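Local structure of MS5a (6L77) at residues 15-20 against 71-76; 159-164 against 190-195; 184-189 against 208-213. The protein is of uncertain molecular function but is linked to meiosis, and its cystatin-like folds probably enhance papain rather than inhibit it. All coordinates share one frame; numbering follows the deposited sequence.

Contact 1. Residues 15-20 against 71-76; sequences KLYATV and TNVDQR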
loop_
_atom_site.group_PDB
_atom_site.type_symbol
_atom_site.label_atom_id
_atom_site.label_comp_id
_atom_site.label_asym_id
_atom_site.label_seq_id
_atom_site.Cartn_x
_atom_site.Cartn_y
_atom_site.Cartn_z
ATOM N N LYS A 15 7.158 -2.722 10.203
ATOM C CA LYS A 15 6.499 -3.910 9.676
ATOM C C LYS A 15 5.725 -3.583 8.405
ATOM O O LYS A 15 5.781 -4.335 7.427
ATOM C CB LYS A 15 5.572 -4.505 10.733
ATOM C CG LYS A 15 4.856 -5.749 10.252
ATOM C CD LYS A 15 3.935 -6.319 11.312
ATOM C CE LYS A 15 3.005 -7.365 10.721
ATOM N NZ LYS A 15 2.067 -7.878 11.757
ATOM N N LEU A 16 5.029 -2.443 8.388
ATOM C CA LEU A 16 4.266 -2.075 7.197
ATOM C C LEU A 16 5.190 -1.803 6.012
ATOM O O LEU A 16 4.926 -2.262 4.896
ATOM C CB LEU A 16 3.379 -0.862 7.498
ATOM C CG LEU A 16 2.212 -1.097 8.466
ATOM C CD1 LEU A 16 1.544 0.220 8.858
ATOM C CD2 LEU A 16 1.190 -2.050 7.879
ATOM N N TYR A 17 6.304 -1.093 6.234
ATOM C CA TYR A 17 7.223 -0.843 5.123
ATOM C C TYR A 17 7.904 -2.124 4.658
ATOM O O TYR A 17 8.162 -2.291 3.460
ATOM C CB TYR A 17 8.266 0.210 5.509
ATOM C CG TYR A 17 7.690 1.601 5.538
ATOM C CD1 TYR A 17 6.507 1.884 4.868
ATOM C CD2 TYR A 17 8.311 2.633 6.236
ATOM C CE1 TYR A 17 5.948 3.160 4.887
ATOM C CE2 TYR A 17 7.757 3.925 6.256
ATOM C CZ TYR A 17 6.577 4.171 5.580
ATOM O OH TYR A 17 6.011 5.427 5.582
ATOM N N ALA A 18 8.217 -3.034 5.582
ATOM C CA ALA A 18 8.715 -4.344 5.155
ATOM C C ALA A 18 7.699 -5.055 4.262
ATOM O O ALA A 18 8.060 -5.692 3.264
ATOM C CB ALA A 18 9.031 -5.206 6.371
ATOM N N THR A 19 6.424 -4.977 4.619
ATOM C CA THR A 19 5.405 -5.645 3.823
ATOM C C THR A 19 5.216 -4.954 2.475
ATOM O O THR A 19 4.956 -5.618 1.465
ATOM C CB THR A 19 4.105 -5.683 4.624
ATOM O OG1 THR A 19 4.375 -6.265 5.899
ATOM C CG2 THR A 19 3.023 -6.487 3.904
ATOM N N VAL A 20 5.364 -3.631 2.437
ATOM C CA VAL A 20 5.361 -2.921 1.159
ATOM C C VAL A 20 6.499 -3.416 0.274
ATOM O O VAL A 20 6.321 -3.622 -0.935
ATOM C CB VAL A 20 5.457 -1.403 1.390
ATOM C CG1 VAL A 20 5.737 -0.671 0.063
ATOM C CG2 VAL A 20 4.175 -0.895 2.017
ATOM N N THR A 71 14.752 -3.858 2.283
ATOM C CA THR A 71 13.759 -2.899 1.792
ATOM C C THR A 71 14.220 -1.502 2.181
ATOM O O THR A 71 14.579 -1.280 3.340
ATOM C CB THR A 71 12.356 -3.162 2.394
ATOM O OG1 THR A 71 11.866 -4.451 1.984
ATOM C CG2 THR A 71 11.361 -2.112 1.925
ATOM N N ASN A 72 14.209 -0.562 1.229
ATOM C CA ASN A 72 14.528 0.841 1.510
ATOM C C ASN A 72 13.326 1.707 1.144
ATOM O O ASN A 72 12.806 1.607 0.029
ATOM C CB ASN A 72 15.749 1.320 0.720
ATOM C CG ASN A 72 17.058 0.734 1.232
ATOM O OD1 ASN A 72 17.078 -0.200 2.044
ATOM N ND2 ASN A 72 18.160 1.274 0.743
ATOM N N VAL A 73 12.895 2.554 2.077
ATOM C CA VAL A 73 11.743 3.437 1.886
ATOM C C VAL A 73 12.138 4.837 2.322
ATOM O O VAL A 73 12.718 5.005 3.402
ATOM C CB VAL A 73 10.508 2.972 2.686
ATOM C CG1 VAL A 73 9.445 4.092 2.746
ATOM C CG2 VAL A 73 9.906 1.714 2.071
ATOM N N ASP A 74 11.839 5.835 1.486
ATOM C CA ASP A 74 11.931 7.240 1.877
ATOM C C ASP A 74 10.535 7.740 2.220
ATOM O O ASP A 74 9.599 7.551 1.442
ATOM C CB ASP A 74 12.529 8.099 0.765
ATOM C CG ASP A 74 14.037 7.938 0.646
ATOM O OD1 ASP A 74 14.640 7.241 1.484
ATOM O OD2 ASP A 74 14.615 8.508 -0.296
ATOM N N GLN A 75 10.403 8.385 3.374
ATOM C CA GLN A 75 9.114 8.778 3.923
ATOM C C GLN A 75 9.042 10.294 3.983
ATOM O O GLN A 75 9.985 10.944 4.442
ATOM C CB GLN A 75 8.925 8.170 5.319
ATOM C CG GLN A 75 7.730 8.681 6.110
ATOM C CD GLN A 75 7.589 7.955 7.451
ATOM O OE1 GLN A 75 6.780 7.039 7.593
ATOM N NE2 GLN A 75 8.386 8.360 8.432
ATOM N N ARG A 76 7.928 10.859 3.513
ATOM C CA ARG A 76 7.797 12.306 3.430
ATOM C C ARG A 76 6.685 12.868 4.298
ATOM O O ARG A 76 6.532 14.090 4.355
ATOM C CB ARG A 76 7.575 12.748 1.976
ATOM C CG ARG A 76 8.765 12.503 1.067
ATOM C CD ARG A 76 8.404 12.759 -0.395
ATOM N NE ARG A 76 7.489 11.747 -0.934
ATOM C CZ ARG A 76 7.883 10.576 -1.420
ATOM N NH1 ARG A 76 9.174 10.262 -1.426
ATOM N NH2 ARG A 76 6.994 9.716 -1.896
#

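Contact 2. Residues 159-164 against 190-195; sequences SDLKIL and IRYDQD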
loop_
_atom_site.group_PDB
_atom_site.type_symbol
_atom_site.label_atom_id
_atom_site.label_comp_id
_atom_site.label_asym_id
_atom_site.label_seq_id
_atom_site.Cartn_x
_atom_site.Cartn_y
_atom_site.Cartn_z
ATOM N N SER A 159 -7.383 -6.191 12.536
ATOM C CA SER A 159 -8.536 -7.065 12.368
ATOM C C SER A 159 -9.854 -6.359 12.672
ATOM O O SER A 159 -10.917 -6.937 12.415
ATOM C CB SER A 159 -8.386 -8.314 13.242
ATOM O OG SER A 159 -8.524 -8.000 14.613
ATOM N N ASP A 160 -9.814 -5.132 13.203
ATOM C CA ASP A 160 -11.027 -4.339 13.358
ATOM C C ASP A 160 -11.530 -3.769 12.037
ATOM O O ASP A 160 -12.640 -3.224 12.004
ATOM C CB ASP A 160 -10.800 -3.180 14.331
ATOM C CG ASP A 160 -10.458 -3.643 15.736
ATOM O OD1 ASP A 160 -10.765 -4.807 16.076
ATOM O OD2 ASP A 160 -9.896 -2.833 16.505
ATOM N N LEU A 161 -10.744 -3.858 10.968
ATOM C CA LEU A 161 -11.082 -3.241 9.694
ATOM C C LEU A 161 -11.771 -4.251 8.789
ATOM O O LEU A 161 -11.351 -5.409 8.707
ATOM C CB LEU A 161 -9.828 -2.698 9.008
ATOM C CG LEU A 161 -8.983 -1.747 9.848
ATOM C CD1 LEU A 161 -7.818 -1.205 9.021
ATOM C CD2 LEU A 161 -9.853 -0.612 10.404
ATOM N N LYS A 162 -12.819 -3.801 8.101
ATOM C CA LYS A 162 -13.578 -4.649 7.186
ATOM C C LYS A 162 -13.840 -3.890 5.895
ATOM O O LYS A 162 -14.519 -2.860 5.910
ATOM C CB LYS A 162 -14.902 -5.086 7.819
ATOM C CG LYS A 162 -15.810 -5.839 6.866
ATOM C CD LYS A 162 -17.116 -6.209 7.531
ATOM C CE LYS A 162 -18.015 -6.971 6.580
ATOM N NZ LYS A 162 -19.373 -7.166 7.156
ATOM N N ILE A 163 -13.341 -4.415 4.775
ATOM C CA ILE A 163 -13.531 -3.749 3.489
ATOM C C ILE A 163 -14.972 -3.905 3.022
ATOM O O ILE A 163 -15.533 -5.008 3.031
ATOM C CB ILE A 163 -12.557 -4.307 2.442
ATOM C CG1 ILE A 163 -11.109 -4.085 2.877
ATOM C CG2 ILE A 163 -12.815 -3.655 1.100
ATOM C CD1 ILE A 163 -10.093 -4.695 1.939
ATOM N N LEU A 164 -15.581 -2.798 2.597
ATOM C CA LEU A 164 -16.944 -2.828 2.078
ATOM C C LEU A 164 -17.029 -2.614 0.579
ATOM O O LEU A 164 -17.922 -3.180 -0.059
ATOM C CB LEU A 164 -17.810 -1.767 2.765
ATOM C CG LEU A 164 -17.938 -1.879 4.283
ATOM C CD1 LEU A 164 -18.789 -0.742 4.811
ATOM C CD2 LEU A 164 -18.538 -3.216 4.660
ATOM N N ILE A 190 -10.945 2.979 -1.249
ATOM C CA ILE A 190 -11.286 1.887 -0.347
ATOM C C ILE A 190 -12.285 2.396 0.673
ATOM O O ILE A 190 -11.978 3.309 1.447
ATOM C CB ILE A 190 -10.049 1.311 0.355
ATOM C CG1 ILE A 190 -8.999 0.932 -0.692
ATOM C CG2 ILE A 190 -10.467 0.104 1.222
ATOM C CD1 ILE A 190 -7.667 0.449 -0.119
ATOM N N ARG A 191 -13.471 1.799 0.681
ATOM C CA ARG A 191 -14.495 2.080 1.674
ATOM C C ARG A 191 -14.451 0.963 2.710
ATOM O O ARG A 191 -14.628 -0.210 2.361
ATOM C CB ARG A 191 -15.867 2.173 1.002
ATOM C CG ARG A 191 -17.055 2.220 1.956
ATOM C CD ARG A 191 -17.235 3.574 2.632
ATOM N NE ARG A 191 -18.408 3.520 3.498
ATOM C CZ ARG A 191 -18.411 3.008 4.726
ATOM N NH1 ARG A 191 -19.535 2.973 5.424
ATOM N NH2 ARG A 191 -17.292 2.536 5.261
ATOM N N TYR A 192 -14.193 1.314 3.975
ATOM C CA TYR A 192 -14.067 0.270 4.985
ATOM C C TYR A 192 -14.614 0.743 6.323
ATOM O O TYR A 192 -14.641 1.944 6.614
ATOM C CB TYR A 192 -12.611 -0.199 5.125
ATOM C CG TYR A 192 -11.627 0.828 5.675
ATOM C CD1 TYR A 192 -11.052 1.791 4.847
ATOM C CD2 TYR A 192 -11.248 0.806 7.014
ATOM C CE1 TYR A 192 -10.126 2.717 5.347
ATOM C CE2 TYR A 192 -10.335 1.725 7.521
ATOM C CZ TYR A 192 -9.771 2.675 6.681
ATOM O OH TYR A 192 -8.864 3.596 7.189
ATOM N N ASP A 193 -15.061 -0.219 7.132
ATOM C CA ASP A 193 -15.557 0.044 8.476
ATOM C C ASP A 193 -14.533 -0.406 9.510
ATOM O O ASP A 193 -13.847 -1.415 9.325
ATOM C CB ASP A 193 -16.887 -0.667 8.744
ATOM C CG ASP A 193 -18.070 0.068 8.158
ATOM O OD1 ASP A 193 -17.896 1.214 7.692
ATOM O OD2 ASP A 193 -19.181 -0.507 8.162
ATOM N N GLN A 194 -14.429 0.363 10.587
ATOM C CA GLN A 194 -13.608 0.028 11.740
ATOM C C GLN A 194 -14.540 -0.375 12.874
ATOM O O GLN A 194 -15.357 0.434 13.328
ATOM C CB GLN A 194 -12.736 1.215 12.147
ATOM C CG GLN A 194 -12.060 1.070 13.508
ATOM C CD GLN A 194 -11.562 2.397 14.033
ATOM O OE1 GLN A 194 -11.733 3.431 13.383
ATOM N NE2 GLN A 194 -10.946 2.382 15.216
ATOM N N ASP A 195 -14.419 -1.620 13.328
ATOM C CA ASP A 195 -15.289 -2.113 14.389
ATOM C C ASP A 195 -15.018 -1.377 15.700
ATOM O O ASP A 195 -13.866 -1.242 16.120
ATOM C CB ASP A 195 -15.083 -3.614 14.565
ATOM C CG ASP A 195 -16.088 -4.234 15.510
ATOM O OD1 ASP A 195 -17.054 -3.546 15.908
ATOM O OD2 ASP A 195 -15.908 -5.418 15.850
HETATM O O HOH W 1 -11.530 -0.502 16.685
#

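Contact 3. Residues 184-189 against 208-213; sequences RNVLVY and VRRTVE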
loop_
_atom_site.group_PDB
_atom_site.type_symbol
_atom_site.label_atom_id
_atom_site.label_comp_id
_atom_site.label_asym_id
_atom_site.label_seq_id
_atom_site.Cartn_x
_atom_site.Cartn_y
_atom_site.Cartn_z
ATOM N N ARG A 184 1.455 -1.593 -11.853
ATOM C CA ARG A 184 1.252 -0.454 -12.727
ATOM C C ARG A 184 0.610 0.691 -11.949
ATOM O O ARG A 184 0.160 0.517 -10.813
ATOM C CB ARG A 184 0.366 -0.843 -13.926
ATOM C CG ARG A 184 -0.970 -1.471 -13.527
ATOM C CD ARG A 184 -2.116 -1.069 -14.484
ATOM N NE ARG A 184 -2.306 0.380 -14.495
ATOM C CZ ARG A 184 -2.299 1.143 -15.586
ATOM N NH1 ARG A 184 -2.460 2.461 -15.464
ATOM N NH2 ARG A 184 -2.145 0.593 -16.791
ATOM N N ASN A 185 0.535 1.866 -12.588
ATOM C CA ASN A 185 -0.085 3.031 -11.951
ATOM C C ASN A 185 -1.563 2.763 -11.679
ATOM O O ASN A 185 -2.297 2.353 -12.576
ATOM C CB ASN A 185 0.067 4.262 -12.833
ATOM C CG ASN A 185 1.502 4.739 -12.921
ATOM O OD1 ASN A 185 2.383 4.188 -12.262
ATOM N ND2 ASN A 185 1.744 5.756 -13.739
ATOM N N VAL A 186 -1.998 2.977 -10.436
ATOM C CA VAL A 186 -3.405 2.822 -10.076
ATOM C C VAL A 186 -3.796 3.904 -9.081
ATOM O O VAL A 186 -2.962 4.424 -8.332
ATOM C CB VAL A 186 -3.736 1.432 -9.475
ATOM C CG1 VAL A 186 -3.618 0.306 -10.523
ATOM C CG2 VAL A 186 -2.852 1.142 -8.269
ATOM N N LEU A 187 -5.087 4.227 -9.073
ATOM C CA LEU A 187 -5.703 5.076 -8.063
ATOM C C LEU A 187 -6.760 4.224 -7.366
ATOM O O LEU A 187 -7.679 3.721 -8.020
ATOM C CB LEU A 187 -6.310 6.321 -8.718
ATOM C CG LEU A 187 -6.858 7.469 -7.883
ATOM C CD1 LEU A 187 -5.770 8.073 -7.040
ATOM C CD2 LEU A 187 -7.451 8.532 -8.791
ATOM N N VAL A 188 -6.615 4.031 -6.052
ATOM C CA VAL A 188 -7.425 3.065 -5.312
ATOM C C VAL A 188 -8.320 3.804 -4.326
ATOM O O VAL A 188 -7.835 4.613 -3.528
ATOM C CB VAL A 188 -6.545 2.040 -4.574
ATOM C CG1 VAL A 188 -7.415 0.919 -4.038
ATOM C CG2 VAL A 188 -5.465 1.494 -5.500
ATOM N N TYR A 189 -9.618 3.503 -4.361
ATOM C CA TYR A 189 -10.595 4.030 -3.412
ATOM C C TYR A 189 -11.089 2.869 -2.565
ATOM O O TYR A 189 -11.611 1.888 -3.106
ATOM C CB TYR A 189 -11.782 4.677 -4.130
ATOM C CG TYR A 189 -11.422 5.756 -5.129
ATOM C CD1 TYR A 189 -11.094 5.435 -6.444
ATOM C CD2 TYR A 189 -11.443 7.102 -4.768
ATOM C CE1 TYR A 189 -10.793 6.423 -7.368
ATOM C CE2 TYR A 189 -11.133 8.094 -5.683
ATOM C CZ TYR A 189 -10.815 7.747 -6.981
ATOM O OH TYR A 189 -10.519 8.733 -7.890
ATOM N N VAL A 208 -5.737 6.290 -2.406
ATOM C CA VAL A 208 -4.291 6.082 -2.513
ATOM C C VAL A 208 -3.898 6.005 -3.981
ATOM O O VAL A 208 -4.446 5.186 -4.728
ATOM C CB VAL A 208 -3.831 4.797 -1.799
ATOM C CG1 VAL A 208 -2.311 4.652 -1.948
ATOM C CG2 VAL A 208 -4.227 4.806 -0.335
ATOM N N ARG A 209 -2.939 6.833 -4.393
ATOM C CA ARG A 209 -2.366 6.718 -5.726
ATOM C C ARG A 209 -1.040 5.968 -5.651
ATOM O O ARG A 209 -0.136 6.360 -4.904
ATOM C CB ARG A 209 -2.150 8.081 -6.381
ATOM C CG ARG A 209 -1.675 7.924 -7.823
ATOM C CD ARG A 209 -1.322 9.252 -8.471
ATOM N NE ARG A 209 -2.488 10.109 -8.633
ATOM C CZ ARG A 209 -2.706 11.228 -7.947
ATOM N NH1 ARG A 209 -1.822 11.655 -7.047
ATOM N NH2 ARG A 209 -3.805 11.938 -8.180
ATOM N N ARG A 210 -0.932 4.895 -6.425
ATOM C CA ARG A 210 0.325 4.196 -6.641
ATOM C C ARG A 210 0.888 4.614 -7.993
ATOM O O ARG A 210 0.247 4.408 -9.030
ATOM C CB ARG A 210 0.132 2.676 -6.607
ATOM C CG ARG A 210 1.444 1.899 -6.815
ATOM C CD ARG A 210 1.203 0.633 -7.655
ATOM N NE ARG A 210 0.393 -0.351 -6.936
ATOM C CZ ARG A 210 -0.325 -1.311 -7.517
ATOM N NH1 ARG A 210 -0.355 -1.419 -8.841
ATOM N NH2 ARG A 210 -1.016 -2.165 -6.766
ATOM N N THR A 211 2.088 5.173 -7.993
ATOM C CA THR A 211 2.780 5.446 -9.240
ATOM C C THR A 211 4.062 4.631 -9.256
ATOM O O THR A 211 4.702 4.442 -8.217
ATOM C CB THR A 211 3.055 6.948 -9.417
ATOM O OG1 THR A 211 3.788 7.438 -8.296
ATOM C CG2 THR A 211 1.745 7.691 -9.486
ATOM N N VAL A 212 4.396 4.103 -10.430
ATOM C CA VAL A 212 5.504 3.171 -10.606
ATOM C C VAL A 212 6.454 3.775 -11.628
ATOM O O VAL A 212 6.027 4.170 -12.718
ATOM C CB VAL A 212 5.011 1.782 -11.063
ATOM C CG1 VAL A 212 6.181 0.804 -11.167
ATOM C CG2 VAL A 212 3.951 1.237 -10.095
ATOM N N GLU A 213 7.732 3.844 -11.281
ATOM C CA GLU A 213 8.714 4.438 -12.183
ATOM C C GLU A 213 8.991 3.473 -13.329
ATOM O O GLU A 213 9.331 2.311 -13.079
ATOM C CB GLU A 213 10.005 4.759 -11.421
ATOM C CG GLU A 213 10.823 5.906 -12.006
ATOM C CD GLU A 213 11.478 5.568 -13.336
ATOM O OE1 GLU A 213 11.634 6.487 -14.174
ATOM O OE2 GLU A 213 11.834 4.390 -13.555
HETATM O O HOH W 2 4.710 6.303 -13.663
#

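Contact 1. Residues 15-20 against 71-76
Tyr17 and Val73 meet at about a right angle, the methyl of one set squarely on the ring of the other. Val73 CG1 lies 3.8 Å from the centroid of the Tyr17 ring and only 8° off the ring normal, a CH-pi contact over the middle of one face, while Val73 CG2 comes beside the root of the same side chain, 4.1 Å from Tyr17 CB. The ring is brought there by a first torsion that sets Tyr17 CG anti to its carbonyl carbon (chi1 -75°), carrying the phenol off the helix and along the strand toward Gln75. There the hydroxyl donates to the side-chain amide, whose OE1 lies at the ring edge, near its plane: Tyr17 OH to Gln75 OE1 is 2.7 Å. Ring and amide planes stand 64° apart, and the donor is tilted out of the carbonyl plane. This is helix-on-sheet packing as in cystatins, whose long helix lies across an antiparallel sheet; here helix 12-29 crosses strand 65-75 rather steeply, with local axes 8.2 Å apart. Gln75 OE1 also accepts from Arg152, while Gln75 NE2 donates to Pro49 O, so both ends of the buried amide are engaged. Nearer the start of the strand segment, Thr71 turns its methyl to the helix backbone, CG2 standing 3.6 Å from Tyr17 O. Phe83 of the next strand meets the Tyr17 ring with its own.

Contact 2. Residues 159-164 against 190-195
Asp160 O receives the shortest direct hydrogen bond between the segments, from Asp195 N at 2.7 Å and nearly straight, 170° at the hydrogen. Gln194 CA adds a CA-H...O contact to the same oxygen. A water ties the ends together further, donating to Asp160 OD2 and Asp195 O and accepting from Gln194 NE2, whose amide oxygen is taken by His204. Beyond this point the two chains run as antiparallel neighbours in the sheet: Lys162 and Asp193 exchange both backbone bonds as a hydrogen-bonded pair, flanked by the non-hydrogen-bonded pairs Leu161 with Gln194 and Ile163 with Tyr192, and Leu164 N closes on Arg191 O at 2.8 Å. On the face bearing Leu161 and Tyr192 those two side chains lie side by side, pointing the same way, with Leu161 CD2 at the ring edge, 3.7 Å from Tyr192 CE2; Met143 and Phe147 of helix 138-150 cover Tyr192, and His204 stacks on it. The face bearing Asp193 is more polar. The Arg191 chain, bent at its second torsion (chi2 76°), swings forward along its own strand so that NH2 meets Asp193 OD1 at 2.8 Å, in the guanidinium plane but from above the carboxylate plane. Leu164 CD1 sits over one face of that guanidinium, 3.6 Å from Arg191 NH2, and reaches the carboxylate as well. Were Arg191 an alanine, the Asp193 carboxylate would probably lose this charged mate and Leu164 CD1 the flat surface beneath it. The apolar methyl against both charged groups may shield the ion pair from water on that side, which would tend to strengthen its attraction.

Contact 3. Residues 184-189 against 208-213
Arg184 O, at the mouth of the hairpin formed by strands 186-195 and 201-212, is taken by the side chain of Arg210: NH1 donates to it at 2.8 Å, in the carbonyl plane and on a lone pair. The guanidinium gets there through bends at its second and third torsions, chi3 -68° folding the end of the chain back across the strand boundary. Val186 runs alongside, pointing the same way, and lays CG2 over the centre of one guanidinium face, 3.6 Å from Arg210 CZ. The other donors of Arg210 are used too, NE by Tyr142 OH, while Trp138 makes a cation-pi contact. Asn185 extends the pairing of the strands with its side chain. Its OD1 accepts from Val212 N at 2.7 Å, where a backbone carbonyl might have served, and its ND2 gives to Glu171 and to a water that in turn donates to Val212 O. Asn185 O, for its part, is gripped side-on by NE and NH1 of Arg184, the NE bond being 2.8 Å. The regular antiparallel bonding follows, Val186 with Arg210 and Val188 with Val208 each exchanging two backbone bonds, and Val188 N reaching Val208 O in the straightest of them, at 166°. Between these pairs Leu187 faces Arg209 across a non-hydrogen-bonded site, CD1 packing 3.7 Å from Arg209 CB; the charged end of Arg209 goes instead to Asp104, Lys106 O and Asp107 O. Side chains thus take over where strand pairing stops, and Arg210 is met by a carbonyl, a phenol and an indole face, neutral groups that spread its buried positive charge over several polar and aromatic contacts, which probably offsets part of the cost of burying it.

Overall arrangement
All three contacts reach one antiparallel sheet. Contact 1 closes before the others open in the sequence and packs helix 12-29 on strand 65-75, toward one end of the strand order. Contacts 2 and 3 lie in the other half, where strand 186-195 serves both: its later part pairs with strand 161-170 and its earlier part with strand 201-212, so their segments alternate along the chain. The centres of contacts 2 and 3 are about 21 Å apart, those of contacts 1 and 2 about 23 Å, on opposite sides of the chain's centre, and those of contacts 1 and 3 about 16 Å. The arrangement is consistent with cystatin-like folds joined through a continuous sheet in this C-terminal part of the longer protein.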